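Local coordinates for protein VIN1 (Oscarella pearsei, PDB 6BFI) that binds actin filaments and may play a role in cell-cell adhesion, at residues A[294-299]-A[327-332]; A[412-417]-A[447-452]; A[457-462]-A[466-471]. All blocks are in the same frame, centred on the assembly; numbering follows the deposited sequence.

Contact 1. Residues A[294-299]-A[327-332]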
loop_
_atom_site.group_PDB
_atom_site.type_symbol
_atom_site.label_atom_id
_atom_site.label_comp_id
_atom_site.label_asym_id
_atom_site.label_seq_id
_atom_site.Cartn_x
_atom_site.Cartn_y
_atom_site.Cartn_z
ATOM N N ALA A 294 -3.249 10.693 -24.946
ATOM C CA ALA A 294 -2.699 10.760 -23.594
ATOM C C ALA A 294 -2.568 12.205 -23.118
ATOM O O ALA A 294 -2.874 12.517 -21.958
ATOM C CB ALA A 294 -1.347 10.049 -23.543
ATOM N N VAL A 295 -2.121 13.101 -24.002
ATOM C CA VAL A 295 -2.006 14.514 -23.648
ATOM C C VAL A 295 -3.368 15.080 -23.270
ATOM O O VAL A 295 -3.497 15.834 -22.296
ATOM C CB VAL A 295 -1.365 15.305 -24.804
ATOM C CG1 VAL A 295 -1.408 16.797 -24.516
ATOM C CG2 VAL A 295 0.065 14.847 -25.036
ATOM N N ARG A 296 -4.409 14.721 -24.027
ATOM C CA ARG A 296 -5.747 15.209 -23.715
ATOM C C ARG A 296 -6.233 14.665 -22.376
ATOM O O ARG A 296 -6.922 15.371 -21.627
ATOM C CB ARG A 296 -6.715 14.848 -24.841
ATOM C CG ARG A 296 -6.504 15.684 -26.100
ATOM C CD ARG A 296 -7.572 15.437 -27.154
ATOM N NE ARG A 296 -7.627 16.530 -28.124
ATOM C CZ ARG A 296 -6.893 16.589 -29.231
ATOM N NH1 ARG A 296 -6.042 15.614 -29.521
ATOM N NH2 ARG A 296 -7.009 17.625 -30.051
ATOM N N LYS A 297 -5.875 13.419 -22.049
ATOM C CA LYS A 297 -6.185 12.903 -20.718
ATOM C C LYS A 297 -5.477 13.713 -19.637
ATOM O O LYS A 297 -6.054 13.987 -18.576
ATOM C CB LYS A 297 -5.804 11.426 -20.615
ATOM C CG LYS A 297 -6.565 10.513 -21.558
ATOM C CD LYS A 297 -6.376 9.054 -21.174
ATOM C CE LYS A 297 -6.877 8.124 -22.266
ATOM N NZ LYS A 297 -8.285 8.412 -22.656
ATOM N N CYS A 298 -4.227 14.111 -19.889
ATOM C CA CYS A 298 -3.513 14.936 -18.918
ATOM C C CYS A 298 -4.180 16.298 -18.757
ATOM O O CYS A 298 -4.231 16.845 -17.648
ATOM C CB CYS A 298 -2.054 15.095 -19.338
ATOM S SG CYS A 298 -1.114 13.554 -19.283
ATOM N N ILE A 299 -4.701 16.859 -19.851
ATOM C CA ILE A 299 -5.450 18.109 -19.756
ATOM C C ILE A 299 -6.706 17.911 -18.915
ATOM O O ILE A 299 -7.056 18.761 -18.085
ATOM C CB ILE A 299 -5.782 18.637 -21.163
ATOM C CG1 ILE A 299 -4.495 18.958 -21.929
ATOM C CG2 ILE A 299 -6.676 19.864 -21.080
ATOM C CD1 ILE A 299 -4.729 19.415 -23.357
ATOM N N GLN A 327 -4.766 24.553 -27.405
ATOM C CA GLN A 327 -4.436 25.344 -28.587
ATOM C C GLN A 327 -3.202 24.791 -29.293
ATOM O O GLN A 327 -3.186 24.658 -30.525
ATOM C CB GLN A 327 -4.225 26.807 -28.197
ATOM C CG GLN A 327 -4.006 27.738 -29.376
ATOM C CD GLN A 327 -5.235 27.868 -30.256
ATOM O OE1 GLN A 327 -6.359 27.619 -29.816
ATOM N NE2 GLN A 327 -5.026 28.258 -31.510
ATOM N N ILE A 328 -2.160 24.455 -28.526
ATOM C CA ILE A 328 -0.970 23.849 -29.120
ATOM C C ILE A 328 -1.331 22.549 -29.829
ATOM O O ILE A 328 -0.786 22.233 -30.895
ATOM C CB ILE A 328 0.113 23.628 -28.047
ATOM C CG1 ILE A 328 0.612 24.971 -27.509
ATOM C CG2 ILE A 328 1.275 22.827 -28.612
ATOM C CD1 ILE A 328 1.784 24.848 -26.560
ATOM N N LEU A 329 -2.264 21.780 -29.260
ATOM C CA LEU A 329 -2.680 20.534 -29.898
ATOM C C LEU A 329 -3.377 20.799 -31.226
ATOM O O LEU A 329 -3.120 20.105 -32.219
ATOM C CB LEU A 329 -3.589 19.740 -28.961
ATOM C CG LEU A 329 -2.917 18.596 -28.200
ATOM C CD1 LEU A 329 -1.688 19.086 -27.451
ATOM C CD2 LEU A 329 -3.901 17.935 -27.247
ATOM N N LYS A 330 -4.263 21.796 -31.264
ATOM C CA LYS A 330 -4.915 22.152 -32.521
ATOM C C LYS A 330 -3.892 22.582 -33.566
ATOM O O LYS A 330 -3.999 22.210 -34.742
ATOM C CB LYS A 330 -5.943 23.257 -32.281
ATOM C CG LYS A 330 -7.023 22.877 -31.281
ATOM C CD LYS A 330 -7.588 24.100 -30.579
ATOM C CE LYS A 330 -8.471 23.703 -29.405
ATOM N NZ LYS A 330 -8.905 24.881 -28.604
ATOM N N GLU A 331 -2.884 23.356 -33.151
ATOM C CA GLU A 331 -1.838 23.771 -34.082
ATOM C C GLU A 331 -1.053 22.574 -34.606
ATOM O O GLU A 331 -0.735 22.504 -35.801
ATOM C CB GLU A 331 -0.906 24.774 -33.403
ATOM C CG GLU A 331 -1.561 26.114 -33.099
ATOM C CD GLU A 331 -0.647 27.062 -32.344
ATOM O OE1 GLU A 331 -0.145 26.680 -31.266
ATOM O OE2 GLU A 331 -0.424 28.189 -32.835
ATOM N N LEU A 332 -0.736 21.616 -33.731
ATOM C CA LEU A 332 -0.015 20.425 -34.169
ATOM C C LEU A 332 -0.843 19.602 -35.147
ATOM O O LEU A 332 -0.313 19.077 -36.134
ATOM C CB LEU A 332 0.387 19.576 -32.965
ATOM C CG LEU A 332 1.679 19.980 -32.258
ATOM C CD1 LEU A 332 1.882 19.134 -31.011
ATOM C CD2 LEU A 332 2.865 19.847 -33.201
#
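V295 and L329 meet first, in the seam between two antiparallel helices, 289-306 and 312-338, neighbours in the chain and part of the all-helical bundle architecture of the vinculin family. Their short segments run at 163° with axes 11.6 Å apart, a separation bridged by side chains alone, since no hydrogen bond links the two segments. V295 is the buried start. Its CG1 lies anti to the backbone N (chi1 173°), which carries that methyl across the gap to L329 CD1 at 3.7 Å; L329 CD2 is almost as close to the same CG1, at 3.9 Å. V295 also rests on A278 and L282 of helix 268-283, so the valine is shared by two helix pairs.

R296, one residue on, handles L329 quite differently. Its chain runs extended from CG to NE, sliding past the leucine in the opposite direction, with CG 3.6 Å from L329 CD2. Farther out the guanidinium lays one face over the same methyl, L329 CD2 standing 3.8 Å above the plane, over its centre. The charged end has its own partner, a salt bridge from NH2 to E333 on the helix of L329, which would hold the flat group where the methyl meets it.

C298 turns to other neighbours, F275 and L357, on the flanking helices 268-283 and 344-375. I299 reaches back toward the seam and also leans on A322, L325 and D326 of helix 312-338. L329 thus gathers all three partners with its two methyls: CD1 goes to the valine, while CD2, already under the arginine, also takes the tip of I299, with I299 CD1 at 4.2 Å.

Contact 2. Residues A[412-417]-A[447-452]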
loop_
_atom_site.group_PDB
_atom_site.type_symbol
_atom_site.label_atom_id
_atom_site.label_comp_id
_atom_site.label_asym_id
_atom_site.label_seq_id
_atom_site.Cartn_x
_atom_site.Cartn_y
_atom_site.Cartn_z
ATOM N N ALA A 412 -17.792 20.109 9.125
ATOM C CA ALA A 412 -17.249 20.593 7.859
ATOM C C ALA A 412 -15.726 20.539 7.848
ATOM O O ALA A 412 -15.117 20.273 6.803
ATOM C CB ALA A 412 -17.736 22.016 7.584
ATOM N N HIS A 413 -15.095 20.768 9.003
ATOM C CA HIS A 413 -13.638 20.721 9.079
ATOM C C HIS A 413 -13.115 19.319 8.774
ATOM O O HIS A 413 -12.322 19.124 7.844
ATOM C CB HIS A 413 -13.177 21.188 10.460
ATOM C CG HIS A 413 -11.696 21.116 10.663
ATOM N ND1 HIS A 413 -10.806 21.879 9.938
ATOM C CD2 HIS A 413 -10.949 20.373 11.514
ATOM C CE1 HIS A 413 -9.575 21.609 10.333
ATOM N NE2 HIS A 413 -9.633 20.698 11.288
ATOM N N THR A 414 -13.554 18.324 9.548
ATOM C CA THR A 414 -13.060 16.966 9.333
ATOM C C THR A 414 -13.468 16.423 7.968
ATOM O O THR A 414 -12.688 15.692 7.337
ATOM C CB THR A 414 -13.545 16.041 10.453
ATOM O OG1 THR A 414 -13.072 14.710 10.217
ATOM C CG2 THR A 414 -15.068 16.028 10.539
ATOM N N ALA A 415 -14.660 16.780 7.482
ATOM C CA ALA A 415 -15.028 16.409 6.120
ATOM C C ALA A 415 -14.038 16.984 5.115
ATOM O O ALA A 415 -13.652 16.308 4.151
ATOM C CB ALA A 415 -16.448 16.878 5.805
ATOM N N ARG A 416 -13.600 18.229 5.333
ATOM C CA ARG A 416 -12.632 18.838 4.427
ATOM C C ARG A 416 -11.283 18.133 4.503
ATOM O O ARG A 416 -10.620 17.938 3.473
ATOM C CB ARG A 416 -12.479 20.324 4.744
ATOM C CG ARG A 416 -11.558 21.065 3.795
ATOM C CD ARG A 416 -12.108 21.070 2.379
ATOM N NE ARG A 416 -11.379 22.003 1.528
ATOM C CZ ARG A 416 -11.776 22.379 0.317
ATOM N NH1 ARG A 416 -12.902 21.903 -0.194
ATOM N NH2 ARG A 416 -11.049 23.241 -0.380
ATOM N N LEU A 417 -10.854 17.749 5.709
ATOM C CA LEU A 417 -9.608 16.997 5.842
ATOM C C LEU A 417 -9.665 15.702 5.043
ATOM O O LEU A 417 -8.736 15.380 4.290
ATOM C CB LEU A 417 -9.318 16.700 7.312
ATOM C CG LEU A 417 -9.000 17.884 8.222
ATOM C CD1 LEU A 417 -8.665 17.387 9.621
ATOM C CD2 LEU A 417 -7.862 18.717 7.647
ATOM N N ASP A 447 -15.066 7.775 10.130
ATOM C CA ASP A 447 -15.765 6.871 11.035
ATOM C C ASP A 447 -15.671 7.346 12.481
ATOM O O ASP A 447 -16.686 7.426 13.183
ATOM C CB ASP A 447 -15.209 5.454 10.892
ATOM C CG ASP A 447 -15.931 4.456 11.773
ATOM O OD1 ASP A 447 -17.087 4.105 11.449
ATOM O OD2 ASP A 447 -15.343 4.020 12.785
ATOM N N ILE A 448 -14.462 7.672 12.946
ATOM C CA ILE A 448 -14.319 8.153 14.317
ATOM C C ILE A 448 -14.929 9.540 14.466
ATOM O O ILE A 448 -15.361 9.923 15.561
ATOM C CB ILE A 448 -12.842 8.129 14.757
ATOM C CG1 ILE A 448 -12.720 8.450 16.249
ATOM C CG2 ILE A 448 -12.018 9.114 13.944
ATOM C CD1 ILE A 448 -13.613 7.598 17.138
ATOM N N SER A 449 -14.997 10.308 13.378
ATOM C CA SER A 449 -15.644 11.614 13.442
ATOM C C SER A 449 -17.136 11.484 13.718
ATOM O O SER A 449 -17.741 12.399 14.291
ATOM C CB SER A 449 -15.407 12.387 12.145
ATOM O OG SER A 449 -14.027 12.640 11.946
ATOM N N THR A 450 -17.751 10.359 13.328
ATOM C CA THR A 450 -19.171 10.182 13.629
ATOM C C THR A 450 -19.460 10.156 15.130
ATOM O O THR A 450 -20.607 10.387 15.531
ATOM C CB THR A 450 -19.712 8.897 12.997
ATOM O OG1 THR A 450 -19.170 7.755 13.675
ATOM C CG2 THR A 450 -19.355 8.832 11.519
ATOM N N ALA A 451 -18.460 9.889 15.968
ATOM C CA ALA A 451 -18.669 9.739 17.402
ATOM C C ALA A 451 -18.311 10.983 18.204
ATOM O O ALA A 451 -18.519 10.998 19.422
ATOM C CB ALA A 451 -17.865 8.546 17.929
ATOM N N VAL A 452 -17.789 12.027 17.560
ATOM C CA VAL A 452 -17.312 13.194 18.294
ATOM C C VAL A 452 -18.477 14.051 18.778
ATOM O O VAL A 452 -18.543 14.428 19.953
ATOM C CB VAL A 452 -16.332 13.999 17.420
ATOM C CG1 VAL A 452 -16.090 15.376 18.010
ATOM C CG2 VAL A 452 -15.021 13.242 17.275
#
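Flat groups flank the T414–S449 pair rather than carry it: the imidazole of H413 has L417 CG over one face, 4.2 Å above the plane and offset toward the rim, while its NE2 bonds to the carbonyl O of V379. The indole of W479, from helix 466-493, sends NE1 to the pair itself, in weak hydrogen bonds to both hydroxyls. The setting is a helical hairpin, helices 399-427 and 432-449, in this vinculin-family protein.

Across it T414 and S449 meet hydroxyl to hydroxyl, T414 OG1 lying 2.9 Å from S449 OG. T414 OG1 stands anti to its own backbone N (chi1 179°), which brings it to the serine, and the methyl CG2 packs alongside at 4.0 Å from S449 CB. S449 OG, turned beside its backbone N, also bonds to the carbonyl O of L445 one turn back, so this buried oxygen has the L445 carbonyl as its main partner, besides the threonine hydroxyl and the weak W479 bond.

Beyond the serine, T450 folds back on D447, whose carbonyl O accepts from the backbone N of T450 as well. The side-chain bond lies in the carbonyl plane, with T450 OG1 2.6 Å from D447 O.

Contact 3. Residues A[457-462]-A[466-471]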
loop_
_atom_site.group_PDB
_atom_site.type_symbol
_atom_site.label_atom_id
_atom_site.label_comp_id
_atom_site.label_asym_id
_atom_site.label_seq_id
_atom_site.Cartn_x
_atom_site.Cartn_y
_atom_site.Cartn_z
ATOM N N ARG A 457 -22.128 16.133 22.975
ATOM C CA ARG A 457 -23.512 16.443 23.307
ATOM C C ARG A 457 -23.940 15.789 24.616
ATOM O O ARG A 457 -24.787 16.339 25.326
ATOM C CB ARG A 457 -24.442 16.013 22.171
ATOM C CG ARG A 457 -25.775 16.750 22.156
ATOM C CD ARG A 457 -26.658 16.311 20.998
ATOM N NE ARG A 457 -26.073 16.619 19.698
ATOM C CZ ARG A 457 -26.283 17.753 19.036
ATOM N NH1 ARG A 457 -27.064 18.693 19.554
ATOM N NH2 ARG A 457 -25.712 17.949 17.855
ATOM N N VAL A 458 -23.369 14.628 24.953
ATOM C CA VAL A 458 -23.612 14.050 26.270
ATOM C C VAL A 458 -23.015 14.937 27.351
ATOM O O VAL A 458 -23.633 15.160 28.401
ATOM C CB VAL A 458 -23.059 12.617 26.356
ATOM C CG1 VAL A 458 -23.223 12.071 27.776
ATOM C CG2 VAL A 458 -23.754 11.712 25.355
ATOM N N VAL A 459 -21.807 15.457 27.120
ATOM C CA VAL A 459 -21.220 16.365 28.100
ATOM C C VAL A 459 -22.046 17.642 28.209
ATOM O O VAL A 459 -22.289 18.147 29.312
ATOM C CB VAL A 459 -19.754 16.668 27.750
ATOM C CG1 VAL A 459 -19.231 17.816 28.605
ATOM C CG2 VAL A 459 -18.910 15.433 27.960
ATOM N N LEU A 460 -22.504 18.169 27.071
ATOM C CA LEU A 460 -23.250 19.424 27.066
ATOM C C LEU A 460 -24.490 19.343 27.951
ATOM O O LEU A 460 -24.836 20.314 28.635
ATOM C CB LEU A 460 -23.649 19.789 25.637
ATOM C CG LEU A 460 -24.533 21.028 25.483
ATOM C CD1 LEU A 460 -23.744 22.300 25.771
ATOM C CD2 LEU A 460 -25.170 21.076 24.104
ATOM N N GLU A 461 -25.169 18.195 27.955
ATOM C CA GLU A 461 -26.410 18.028 28.698
ATOM C C GLU A 461 -26.214 17.271 30.009
ATOM O O GLU A 461 -27.191 16.782 30.590
ATOM C CB GLU A 461 -27.450 17.330 27.821
ATOM C CG GLU A 461 -28.000 18.227 26.717
ATOM C CD GLU A 461 -28.023 17.551 25.361
ATOM O OE1 GLU A 461 -28.158 16.310 25.315
ATOM O OE2 GLU A 461 -27.900 18.262 24.340
ATOM N N ASN A 462 -24.973 17.179 30.496
ATOM C CA ASN A 462 -24.670 16.515 31.766
ATOM C C ASN A 462 -23.434 17.158 32.380
ATOM O O ASN A 462 -22.379 16.528 32.499
ATOM C CB ASN A 462 -24.457 15.015 31.557
ATOM C CG ASN A 462 -25.757 14.263 31.358
ATOM O OD1 ASN A 462 -26.701 14.426 32.128
ATOM N ND2 ASN A 462 -25.814 13.437 30.318
ATOM N N GLN A 466 -18.342 13.582 35.469
ATOM C CA GLN A 466 -16.925 13.465 35.145
ATOM C C GLN A 466 -16.669 12.348 34.142
ATOM O O GLN A 466 -15.778 12.472 33.294
ATOM C CB GLN A 466 -16.112 13.240 36.419
ATOM C CG GLN A 466 -14.605 13.356 36.234
ATOM C CD GLN A 466 -14.131 14.794 36.092
ATOM O OE1 GLN A 466 -14.935 15.725 36.038
ATOM N NE2 GLN A 466 -12.817 14.982 36.038
ATOM N N ALA A 467 -17.435 11.255 34.220
ATOM C CA ALA A 467 -17.236 10.145 33.292
ATOM C C ALA A 467 -17.475 10.578 31.851
ATOM O O ALA A 467 -16.699 10.229 30.953
ATOM C CB ALA A 467 -18.153 8.981 33.662
ATOM N N ALA A 468 -18.548 11.337 31.610
ATOM C CA ALA A 468 -18.802 11.847 30.267
ATOM C C ALA A 468 -17.684 12.774 29.814
ATOM O O ALA A 468 -17.307 12.778 28.636
ATOM C CB ALA A 468 -20.149 12.568 30.223
ATOM N N LYS A 469 -17.135 13.560 30.742
ATOM C CA LYS A 469 -16.027 14.452 30.413
ATOM C C LYS A 469 -14.802 13.662 29.969
ATOM O O LYS A 469 -14.192 13.964 28.934
ATOM C CB LYS A 469 -15.700 15.325 31.624
ATOM C CG LYS A 469 -14.625 16.371 31.399
ATOM C CD LYS A 469 -14.370 17.138 32.689
ATOM C CE LYS A 469 -13.607 18.428 32.447
ATOM N NZ LYS A 469 -13.507 19.238 33.696
ATOM N N ASP A 470 -14.431 12.637 30.743
ATOM C CA ASP A 470 -13.259 11.836 30.408
ATOM C C ASP A 470 -13.469 11.071 29.108
ATOM O O ASP A 470 -12.532 10.908 28.316
ATOM C CB ASP A 470 -12.936 10.873 31.550
ATOM C CG ASP A 470 -12.908 11.561 32.904
ATOM O OD1 ASP A 470 -12.863 12.809 32.938
ATOM O OD2 ASP A 470 -12.930 10.853 33.933
ATOM N N TYR A 471 -14.695 10.599 28.864
ATOM C CA TYR A 471 -14.963 9.903 27.612
ATOM C C TYR A 471 -14.869 10.852 26.424
ATOM O O TYR A 471 -14.304 10.496 25.382
ATOM C CB TYR A 471 -16.333 9.229 27.655
ATOM C CG TYR A 471 -16.578 8.330 26.465
ATOM C CD1 TYR A 471 -15.904 7.124 26.334
ATOM C CD2 TYR A 471 -17.475 8.690 25.468
ATOM C CE1 TYR A 471 -16.117 6.300 25.246
ATOM C CE2 TYR A 471 -17.697 7.874 24.378
ATOM C CZ TYR A 471 -17.013 6.680 24.270
ATOM O OH TYR A 471 -17.226 5.859 23.184
#
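V459 and A468 form the tight part of this contact, where the backbones come to 5.6 Å between their CA atoms. V459 CG2, beside its own backbone N with chi1 at 169°, presses on the peptide following A468: it lies 3.2 Å from A468 O and 3.8 Å from K469 N. The same methyl also meets A468 CB at 3.9 Å. Roughly at right angles to it, V458 CG1 reaches that CB at 4.0 Å, so the small alanine side chain sits against two valines, and no hydrogen bond crosses between the segments.

Two consecutive helices of the all-helical vinculin fold meet here at a short connection, residues 461-465: helix 452-460 stops, E461 leaves helical geometry, and helix 466-493 starts. V458 also packs on A227 of helix 224-249, and Y471 on V234 of the same helix.

The solvent side is looser. K469, exposed, leads its amino end away from the valines, and the side chain of Q466 sets off away from the valine segment. N462, by contrast, is buried at the turn: its ND2 bonds to S222 O, and only weakly to V458 O, at 3.4 Å with an N-H...O angle of 130°.

From the N terminus, contact 1 comes first, closing a loop of 27 residues that is mostly helix and joining helices 289-306 and 312-338. Contact 2 follows, closing a 29-residue loop, most of it helix, and joining helices 399-427 and 432-449. Contact 3 has just three residues between its segments and joins helix 452-460 to helix 466-493. The three are in series; none nests in or crosses another. Contact 1 stands apart, its centre 40 Å from that of contact 2 and 58 Å from that of contact 3. Contacts 2 and 3 are neighbours, nearest atoms about 5 Å apart, and helix 466-493 serves both: it opens at contact 3 and, farther along, brings W479 to contact 2.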